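Long-range contacts in ActII protein (PDB 2OPT), which acts as a TetR-like transcriptional repressor that probably binds regulatory DNA and forms complexes with actinorhodin or its biosynthetic precursor (S)-DNPA: residues V79-R87 against L138-Q149; A167-K175 against V186-S194. All coordinates share one frame; numbering follows the deposited sequence. Where two conformers were deposited one is given.

Both interactions are helix-to-helix contacts in the C-terminal, TetR-type part of the chain, but they use different helices and do not touch each other: their centres lie 25 Å apart, their nearest atoms about 8 Å. Interaction 1 lies near the centre of the chain, about 5 Å from it, and joins two long helices at a moderate angle through branched aliphatic side chains and a cysteine, with polar groups at one end. Interaction 2 is a surface contact about 27 Å from the centre, where short helices run antiparallel, closely spaced over alanine, glycine and threonine. Each has residues that reach the second subunit.

Interaction 1: residues V79-R87 against L138-Q149; sequences VKEMCRSLR and LSTFVTAEALEQ
The flat ends of R87 and Q149 meet at one end of this helix pair, the Q149 amide near the plane of the R87 guanidinium and at its edge, with the two planes turned 52° apart. The contact joins helices 75-92 and 128-150 of the all-helical C-terminal domain of the TetR fold; the segments 79-87 and 138-149 have axes 9.6 Å apart at 37°. R87 reaches Q149 on an extended chain, with CG anti to the backbone N (chi1 176°), and the firm partner of its NH2 is D198, in a salt bridge. Q149 is poorly ordered and the orientation of its amide uncertain, so no bond to R87 is claimed. One helix turn back, the R84 guanidinium has K80 CB over one face, near the rim.

Beyond the polar end the contact is apolar, in keeping with the burial of V79, C83, L138 and V142. V142 is the central residue: its two methyls divide the work, CG1 pressing on L86 CD2 at 3.5 Å while CG2 rests against C83 CB at 4.0 Å. A β-branched side chain suits this place because it fills both flanks at once. C83, small and weakly polar, fits among the aliphatic groups, its SG 4.0 Å from L138 CG. Further along, V79 and L138 cross at about a right angle. Helix 197-219 packs on the same core, with L205 on C83 and I208 on L138.

Within helix 128-150, T143 OG1 donates to S139 O at 2.7 Å, so its hydroxyl is satisfied within its own helix; it and T143 N reach that oxygen from opposite faces of the carbonyl plane.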
loop_
_atom_site.group_PDB
_atom_site.type_symbol
_atom_site.label_atom_id
_atom_site.label_comp_id
_atom_site.label_asym_id
_atom_site.label_seq_id
_atom_site.Cartn_x
_atom_site.Cartn_y
_atom_site.Cartn_z
ATOM N N VAL A 79 -7.341 -18.702 -3.531
ATOM C CA VAL A 79 -6.927 -17.290 -3.555
ATOM C C VAL A 79 -6.127 -17.006 -2.281
ATOM O O VAL A 79 -5.009 -16.513 -2.333
ATOM C CB VAL A 79 -8.157 -16.369 -3.715
ATOM C CG1 VAL A 79 -7.733 -14.911 -3.845
ATOM C CG2 VAL A 79 -8.879 -16.734 -4.994
ATOM N N LYS A 80 -6.658 -17.324 -1.123
ATOM C CA LYS A 80 -5.829 -17.272 0.085
ATOM C C LYS A 80 -4.460 -17.872 -0.092
ATOM O O LYS A 80 -3.449 -17.230 0.243
ATOM C CB LYS A 80 -6.540 -17.970 1.238
ATOM C CG LYS A 80 -7.770 -17.174 1.668
ATOM C CD LYS A 80 -8.478 -17.805 2.872
ATOM C CE LYS A 80 -9.569 -16.829 3.357
ATOM N NZ LYS A 80 -10.241 -17.473 4.502
ATOM N N GLU A 81 -4.424 -19.105 -0.601
ATOM C CA GLU A 81 -3.182 -19.884 -0.791
ATOM C C GLU A 81 -2.164 -19.124 -1.620
ATOM O O GLU A 81 -0.971 -19.071 -1.297
ATOM C CB GLU A 81 -3.472 -21.205 -1.519
ATOM C CG GLU A 81 -2.197 -21.863 -2.137
ATOM C CD GLU A 81 -2.464 -23.062 -3.077
ATOM O OE1 GLU A 81 -3.614 -23.510 -3.215
ATOM O OE2 GLU A 81 -1.476 -23.568 -3.660
ATOM N N MET A 82 -2.635 -18.583 -2.740
ATOM C CA MET A 82 -1.793 -17.814 -3.648
ATOM C C MET A 82 -1.282 -16.534 -2.995
ATOM O O MET A 82 -0.153 -16.110 -3.242
ATOM C CB MET A 82 -2.562 -17.482 -4.929
ATOM C CG MET A 82 -2.073 -16.238 -5.651
ATOM S SD MET A 82 -3.278 -15.619 -6.839
ATOM C CE MET A 82 -4.149 -14.413 -5.843
ATOM N N CYS A 83 -2.117 -15.922 -2.161
ATOM C CA CYS A 83 -1.734 -14.705 -1.453
ATOM C C CYS A 83 -0.702 -15.001 -0.371
ATOM O O CYS A 83 0.237 -14.232 -0.167
ATOM C CB CYS A 83 -2.963 -14.033 -0.838
ATOM S SG CYS A 83 -4.022 -13.180 -2.027
ATOM N N ARG A 84 -0.885 -16.122 0.319
ATOM C CA ARG A 84 0.053 -16.550 1.350
ATOM C C ARG A 84 1.416 -16.869 0.746
ATOM O O ARG A 84 2.454 -16.637 1.367
ATOM C CB ARG A 84 -0.492 -17.770 2.095
ATOM C CG ARG A 84 -1.601 -17.448 3.087
ATOM C CD ARG A 84 -1.988 -18.674 3.903
ATOM N NE ARG A 84 -3.344 -18.577 4.434
ATOM C CZ ARG A 84 -4.300 -19.474 4.211
ATOM N NH1 ARG A 84 -5.506 -19.307 4.736
ATOM N NH2 ARG A 84 -4.050 -20.541 3.464
ATOM N N SER A 85 1.405 -17.397 -0.473
ATOM C CA SER A 85 2.651 -17.677 -1.220
ATOM C C SER A 85 3.456 -16.424 -1.575
ATOM O O SER A 85 4.686 -16.372 -1.452
ATOM C CB SER A 85 2.317 -18.454 -2.514
ATOM O OG SER A 85 3.475 -19.091 -3.071
ATOM N N LEU A 86 2.763 -15.393 -2.019
ATOM C CA LEU A 86 3.382 -14.135 -2.247
ATOM C C LEU A 86 3.958 -13.538 -0.976
ATOM O O LEU A 86 5.074 -13.008 -0.977
ATOM C CB LEU A 86 2.311 -13.165 -2.774
ATOM C CG LEU A 86 2.863 -11.849 -3.294
ATOM C CD1 LEU A 86 3.925 -11.956 -4.425
ATOM C CD2 LEU A 86 1.690 -11.005 -3.776
ATOM N N ARG A 87 3.223 -13.650 0.126
ATOM C CA ARG A 87 3.680 -13.126 1.394
ATOM C C ARG A 87 4.935 -13.832 1.834
ATOM O O ARG A 87 5.859 -13.222 2.341
ATOM C CB ARG A 87 2.566 -13.273 2.462
ATOM C CG ARG A 87 2.996 -12.833 3.865
ATOM C CD ARG A 87 1.994 -13.270 4.981
ATOM N NE ARG A 87 2.264 -12.622 6.285
ATOM C CZ ARG A 87 1.996 -13.187 7.444
ATOM N NH1 ARG A 87 1.460 -14.400 7.497
ATOM N NH2 ARG A 87 2.280 -12.550 8.551
ATOM N N LEU A 138 -5.448 -7.303 -4.464
ATOM C CA LEU A 138 -4.864 -8.395 -3.663
ATOM C C LEU A 138 -3.338 -8.268 -3.576
ATOM O O LEU A 138 -2.738 -8.371 -2.493
ATOM C CB LEU A 138 -5.240 -9.674 -4.360
ATOM C CG LEU A 138 -6.395 -10.518 -3.829
ATOM C CD1 LEU A 138 -6.997 -10.177 -2.530
ATOM C CD2 LEU A 138 -7.231 -11.318 -4.812
ATOM N N SER A 139 -2.692 -8.021 -4.722
ATOM C CA SER A 139 -1.259 -7.884 -4.749
ATOM C C SER A 139 -0.796 -6.655 -3.985
ATOM O O SER A 139 0.221 -6.704 -3.298
ATOM C CB SER A 139 -0.695 -7.984 -6.171
ATOM O OG SER A 139 -0.873 -6.760 -6.883
ATOM N N THR A 140 -1.536 -5.542 -4.123
ATOM C CA THR A 140 -1.298 -4.317 -3.385
ATOM C C THR A 140 -1.371 -4.511 -1.875
ATOM O O THR A 140 -0.522 -4.036 -1.150
ATOM C CB THR A 140 -2.273 -3.227 -3.910
ATOM O OG1 THR A 140 -1.839 -2.881 -5.227
ATOM C CG2 THR A 140 -2.255 -1.969 -3.056
ATOM N N PHE A 141 -2.335 -5.291 -1.421
ATOM C CA PHE A 141 -2.542 -5.487 -0.024
ATOM C C PHE A 141 -1.424 -6.364 0.533
ATOM O O PHE A 141 -0.863 -6.080 1.581
ATOM C CB PHE A 141 -3.893 -6.203 0.134
ATOM C CG PHE A 141 -4.019 -6.973 1.421
ATOM C CD1 PHE A 141 -4.244 -6.302 2.630
ATOM C CD2 PHE A 141 -3.883 -8.365 1.437
ATOM C CE1 PHE A 141 -4.307 -7.033 3.863
ATOM C CE2 PHE A 141 -3.969 -9.072 2.633
ATOM C CZ PHE A 141 -4.154 -8.390 3.849
ATOM N N VAL A 142 -1.124 -7.464 -0.162
ATOM C CA VAL A 142 -0.056 -8.364 0.274
ATOM C C VAL A 142 1.301 -7.611 0.350
ATOM O O VAL A 142 2.058 -7.748 1.330
ATOM C CB VAL A 142 0.093 -9.560 -0.661
ATOM C CG1 VAL A 142 1.337 -10.313 -0.328
ATOM C CG2 VAL A 142 -1.129 -10.464 -0.595
ATOM N N THR A 143 1.586 -6.809 -0.667
ATOM C CA THR A 143 2.835 -6.082 -0.733
ATOM C C THR A 143 2.951 -5.035 0.383
ATOM O O THR A 143 4.014 -4.941 1.012
ATOM C CB THR A 143 3.021 -5.435 -2.138
ATOM O OG1 THR A 143 2.894 -6.473 -3.120
ATOM C CG2 THR A 143 4.437 -4.761 -2.265
ATOM N N ALA A 144 1.879 -4.261 0.630
ATOM C CA ALA A 144 1.839 -3.291 1.751
ATOM C C ALA A 144 2.052 -3.953 3.094
ATOM O O ALA A 144 2.831 -3.474 3.922
ATOM C CB ALA A 144 0.496 -2.513 1.766
ATOM N N GLU A 145 1.314 -5.026 3.354
ATOM C CA GLU A 145 1.512 -5.767 4.609
ATOM C C GLU A 145 2.972 -6.189 4.781
ATOM O O GLU A 145 3.549 -6.013 5.834
ATOM C CB GLU A 145 0.612 -6.991 4.681
ATOM C CG GLU A 145 -0.864 -6.698 4.969
ATOM C CD GLU A 145 -1.098 -6.042 6.339
ATOM O OE1 GLU A 145 -0.426 -6.443 7.318
ATOM O OE2 GLU A 145 -1.943 -5.123 6.436
ATOM N N ALA A 146 3.557 -6.748 3.731
ATOM C CA ALA A 146 4.941 -7.201 3.783
ATOM C C ALA A 146 5.860 -6.067 4.109
ATOM O O ALA A 146 6.734 -6.218 4.957
ATOM C CB ALA A 146 5.351 -7.834 2.440
ATOM N N LEU A 147 5.660 -4.922 3.452
ATOM C CA LEU A 147 6.563 -3.804 3.602
ATOM C C LEU A 147 6.589 -3.449 5.072
ATOM O O LEU A 147 7.630 -3.115 5.627
ATOM C CB LEU A 147 6.103 -2.630 2.737
ATOM C CG LEU A 147 6.915 -1.356 2.548
ATOM C CD1 LEU A 147 8.383 -1.639 2.276
ATOM C CD2 LEU A 147 6.301 -0.555 1.390
ATOM N N GLU A 148 5.442 -3.601 5.713
ATOM C CA GLU A 148 5.301 -3.231 7.094
ATOM C C GLU A 148 5.630 -4.340 8.110
ATOM O O GLU A 148 6.001 -4.035 9.227
ATOM C CB GLU A 148 3.912 -2.657 7.310
ATOM C CG GLU A 148 2.981 -3.494 8.130
ATOM C CD GLU A 148 2.175 -2.608 9.012
ATOM O OE1 GLU A 148 1.217 -1.992 8.482
ATOM O OE2 GLU A 148 2.526 -2.478 10.214
ATOM N N GLN A 149 5.491 -5.617 7.741
ATOM C CA GLN A 149 5.996 -6.687 8.611
ATOM C C GLN A 149 7.510 -6.506 8.779
ATOM O O GLN A 149 8.068 -6.760 9.874
ATOM C CB GLN A 149 5.624 -8.105 8.101
ATOM C CG GLN A 149 6.345 -9.296 8.863
ATOM C CD GLN A 149 5.500 -10.577 9.012
ATOM O OE1 GLN A 149 5.871 -11.507 9.746
ATOM N NE2 GLN A 149 4.384 -10.632 8.309
#

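Interaction 2: residues A167-K175 against V186-S194; sequences ADQLHGYLK and VHLAGPITS
Helices 167-175 and 189-194 run nearly antiparallel, at 154°, with axes 8.9 Å apart, and the closest CA pair of the contact, K175 and V186 at 4.7 Å, lies just before the break in the second segment, near the end of helix 183-187. This is a short helical hairpin in the TetR-type C-terminal domain, its return limb broken at L188, which follows helix 183-187 and occupies the N-cap position of helix 189-194.

T193 is the chief residue of the packing. It sits like a knob over a hole formed by A167, L170, H171 and, more distantly, L174, residues that line one side of helix 167-175. Its CG2 is pressed against the backbone, 3.2 Å from A167 O, and against H171 CB at 3.4 Å. Its OG1 faces the branch point of L170; H171 N is also near, but at a poor angle for a bond, and that N-H is used within its own helix, toward A167 O.

H171 has CG anti to the backbone N (chi1 -178°), which swings the imidazole across toward the return limb. T193 CG2 lies in the ring plane at its edge, whereas G190 CA approaches obliquely, 3.6 Å from H171 CE1. Glycine suits that place because, lacking a CB, it does not crowd P191 CD; the ring meets bare main chain.

Farther along, small meets large: A189 CB abuts L174 CB at 3.7 Å, and L174 CD1 reaches I192 CG2, the two side chains crossing at about a right angle. The return limb also faces the second subunit, P191 packing on A132 of that chain. At the turn end, V186 straddles the last carbonyls of helix 167-175, with its CG2 3.6 Å from L174 O and its CG1 3.8 Å from K175 O.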
loop_
_atom_site.group_PDB
_atom_site.type_symbol
_atom_site.label_atom_id
_atom_site.label_comp_id
_atom_site.label_asym_id
_atom_site.label_seq_id
_atom_site.Cartn_x
_atom_site.Cartn_y
_atom_site.Cartn_z
ATOM N N ALA A 167 5.007 -0.017 20.285
ATOM C CA ALA A 167 3.610 -0.411 20.430
ATOM C C ALA A 167 3.106 -0.289 21.870
ATOM O O ALA A 167 1.997 0.190 22.081
ATOM C CB ALA A 167 3.386 -1.822 19.900
ATOM N N ASP A 168 3.913 -0.711 22.851
ATOM C CA ASP A 168 3.554 -0.583 24.280
ATOM C C ASP A 168 3.514 0.877 24.755
ATOM O O ASP A 168 2.882 1.197 25.768
ATOM C CB ASP A 168 4.498 -1.410 25.172
ATOM C CG ASP A 168 4.216 -2.914 25.116
ATOM O OD1 ASP A 168 3.491 -3.367 24.200
ATOM O OD2 ASP A 168 4.733 -3.647 25.994
ATOM N N GLN A 169 4.207 1.744 24.017
ATOM C CA GLN A 169 4.118 3.195 24.182
ATOM C C GLN A 169 2.783 3.724 23.630
ATOM O O GLN A 169 2.024 4.380 24.345
ATOM C CB GLN A 169 5.289 3.891 23.473
ATOM C CG GLN A 169 6.669 3.486 23.968
ATOM C CD GLN A 169 7.287 4.496 24.924
ATOM O OE1 GLN A 169 6.824 5.641 25.030
ATOM N NE2 GLN A 169 8.351 4.080 25.619
ATOM N N LEU A 170 2.498 3.425 22.363
ATOM C CA LEU A 170 1.218 3.802 21.738
ATOM C C LEU A 170 0.013 3.153 22.448
ATOM O O LEU A 170 -1.002 3.816 22.700
ATOM C CB LEU A 170 1.224 3.487 20.237
ATOM C CG LEU A 170 0.063 3.966 19.355
ATOM C CD1 LEU A 170 -0.242 5.451 19.576
ATOM C CD2 LEU A 170 0.344 3.685 17.893
ATOM N N HIS A 171 0.147 1.874 22.797
ATOM C CA HIS A 171 -0.863 1.162 23.587
ATOM C C HIS A 171 -1.112 1.889 24.887
ATOM O O HIS A 171 -2.255 2.060 25.305
ATOM C CB HIS A 171 -0.419 -0.274 23.883
ATOM C CG HIS A 171 -1.426 -1.082 24.647
ATOM N ND1 HIS A 171 -2.024 -2.210 24.126
ATOM C CD2 HIS A 171 -1.909 -0.951 25.908
ATOM C CE1 HIS A 171 -2.849 -2.727 25.020
ATOM N NE2 HIS A 171 -2.804 -1.978 26.107
ATOM N N GLY A 172 -0.026 2.305 25.525
ATOM C CA GLY A 172 -0.085 2.931 26.833
ATOM C C GLY A 172 -0.577 4.349 26.754
ATOM O O GLY A 172 -1.211 4.834 27.676
ATOM N N TYR A 173 -0.277 5.033 25.656
ATOM C CA TYR A 173 -0.899 6.317 25.431
ATOM C C TYR A 173 -2.415 6.117 25.300
ATOM O O TYR A 173 -3.180 6.687 26.058
ATOM C CB TYR A 173 -0.339 6.982 24.184
ATOM C CG TYR A 173 -0.893 8.355 23.965
ATOM C CD1 TYR A 173 -0.679 9.349 24.891
ATOM C CD2 TYR A 173 -1.629 8.664 22.819
ATOM C CE1 TYR A 173 -1.183 10.613 24.706
ATOM C CE2 TYR A 173 -2.126 9.929 22.616
ATOM C CZ TYR A 173 -1.911 10.901 23.565
ATOM O OH TYR A 173 -2.407 12.176 23.401
ATOM N N LEU A 174 -2.846 5.299 24.334
ATOM C CA LEU A 174 -4.260 5.088 24.073
ATOM C C LEU A 174 -4.962 4.567 25.316
ATOM O O LEU A 174 -5.958 5.137 25.745
ATOM C CB LEU A 174 -4.452 4.115 22.910
ATOM C CG LEU A 174 -4.138 4.587 21.499
ATOM C CD1 LEU A 174 -4.720 3.567 20.483
ATOM C CD2 LEU A 174 -4.646 6.009 21.232
ATOM N N LYS A 175 -4.422 3.508 25.910
ATOM C CA LYS A 175 -5.052 2.906 27.084
ATOM C C LYS A 175 -5.246 3.868 28.270
ATOM O O LYS A 175 -6.248 3.776 28.979
ATOM C CB LYS A 175 -4.271 1.581 27.491
ATOM C CG LYS A 175 -4.421 1.222 29.023
ATOM C CD LYS A 175 -5.021 -0.181 29.243
ATOM C CE LYS A 175 -5.069 -0.536 30.732
ATOM N NZ LYS A 175 -5.186 -2.024 30.942
ATOM N N VAL A 186 -9.685 3.973 23.890
ATOM C CA VAL A 186 -9.311 3.247 25.121
ATOM C C VAL A 186 -9.672 1.748 25.009
ATOM O O VAL A 186 -8.843 0.861 25.313
ATOM C CB VAL A 186 -9.964 3.921 26.411
ATOM C CG1 VAL A 186 -9.767 3.086 27.669
ATOM C CG2 VAL A 186 -9.439 5.375 26.596
ATOM N N HIS A 187 -10.901 1.471 24.581
ATOM C CA HIS A 187 -11.429 0.088 24.509
ATOM C C HIS A 187 -10.702 -0.720 23.421
ATOM O O HIS A 187 -10.428 -1.905 23.614
ATOM C CB HIS A 187 -12.956 0.096 24.299
ATOM C CG HIS A 187 -13.555 -1.251 24.002
ATOM N ND1 HIS A 187 -14.127 -2.051 24.973
ATOM C CD2 HIS A 187 -13.692 -1.925 22.835
ATOM C CE1 HIS A 187 -14.571 -3.167 24.418
ATOM N NE2 HIS A 187 -14.334 -3.107 23.117
ATOM N N LEU A 188 -10.366 -0.056 22.302
ATOM C CA LEU A 188 -9.609 -0.694 21.206
ATOM C C LEU A 188 -8.070 -0.513 21.185
ATOM O O LEU A 188 -7.420 -0.872 20.179
ATOM C CB LEU A 188 -10.183 -0.282 19.846
ATOM C CG LEU A 188 -11.676 -0.530 19.600
ATOM C CD1 LEU A 188 -12.157 0.095 18.292
ATOM C CD2 LEU A 188 -11.910 -1.995 19.592
ATOM N N ALA A 189 -7.502 0.036 22.267
ATOM C CA ALA A 189 -6.036 0.256 22.406
ATOM C C ALA A 189 -5.216 -0.956 22.014
ATOM O O ALA A 189 -4.224 -0.819 21.302
ATOM C CB ALA A 189 -5.664 0.701 23.841
ATOM N N GLY A 190 -5.635 -2.136 22.481
ATOM C CA GLY A 190 -4.985 -3.414 22.145
ATOM C C GLY A 190 -5.002 -3.681 20.637
ATOM O O GLY A 190 -3.947 -3.691 20.003
ATOM N N PRO A 191 -6.203 -3.881 20.041
ATOM C CA PRO A 191 -6.274 -4.175 18.611
ATOM C C PRO A 191 -5.596 -3.106 17.751
ATOM O O PRO A 191 -4.919 -3.449 16.786
ATOM C CB PRO A 191 -7.786 -4.191 18.339
ATOM C CG PRO A 191 -8.375 -4.627 19.658
ATOM C CD PRO A 191 -7.539 -3.907 20.666
ATOM N N ILE A 192 -5.778 -1.830 18.092
ATOM C CA ILE A 192 -5.268 -0.762 17.251
ATOM C C ILE A 192 -3.757 -0.791 17.276
ATOM O O ILE A 192 -3.099 -0.446 16.311
ATOM C CB ILE A 192 -5.786 0.627 17.696
ATOM C CG1 ILE A 192 -7.308 0.682 17.574
ATOM C CG2 ILE A 192 -5.120 1.730 16.887
ATOM C CD1 ILE A 192 -7.956 1.977 18.165
ATOM N N THR A 193 -3.219 -1.290 18.376
ATOM C CA THR A 193 -1.795 -1.261 18.619
ATOM C C THR A 193 -1.150 -2.642 18.454
ATOM O O THR A 193 -0.015 -2.762 17.969
ATOM C CB THR A 193 -1.551 -0.710 20.016
ATOM O OG1 THR A 193 -1.353 0.702 19.923
ATOM C CG2 THR A 193 -0.362 -1.358 20.653
ATOM N N SER A 194 -1.891 -3.674 18.863
ATOM C CA SER A 194 -1.366 -5.028 18.953
ATOM C C SER A 194 -1.189 -5.578 17.574
ATOM O O SER A 194 -0.068 -5.817 17.151
ATOM C CB SER A 194 -2.286 -5.967 19.790
ATOM O OG SER A 194 -2.469 -5.525 21.154
#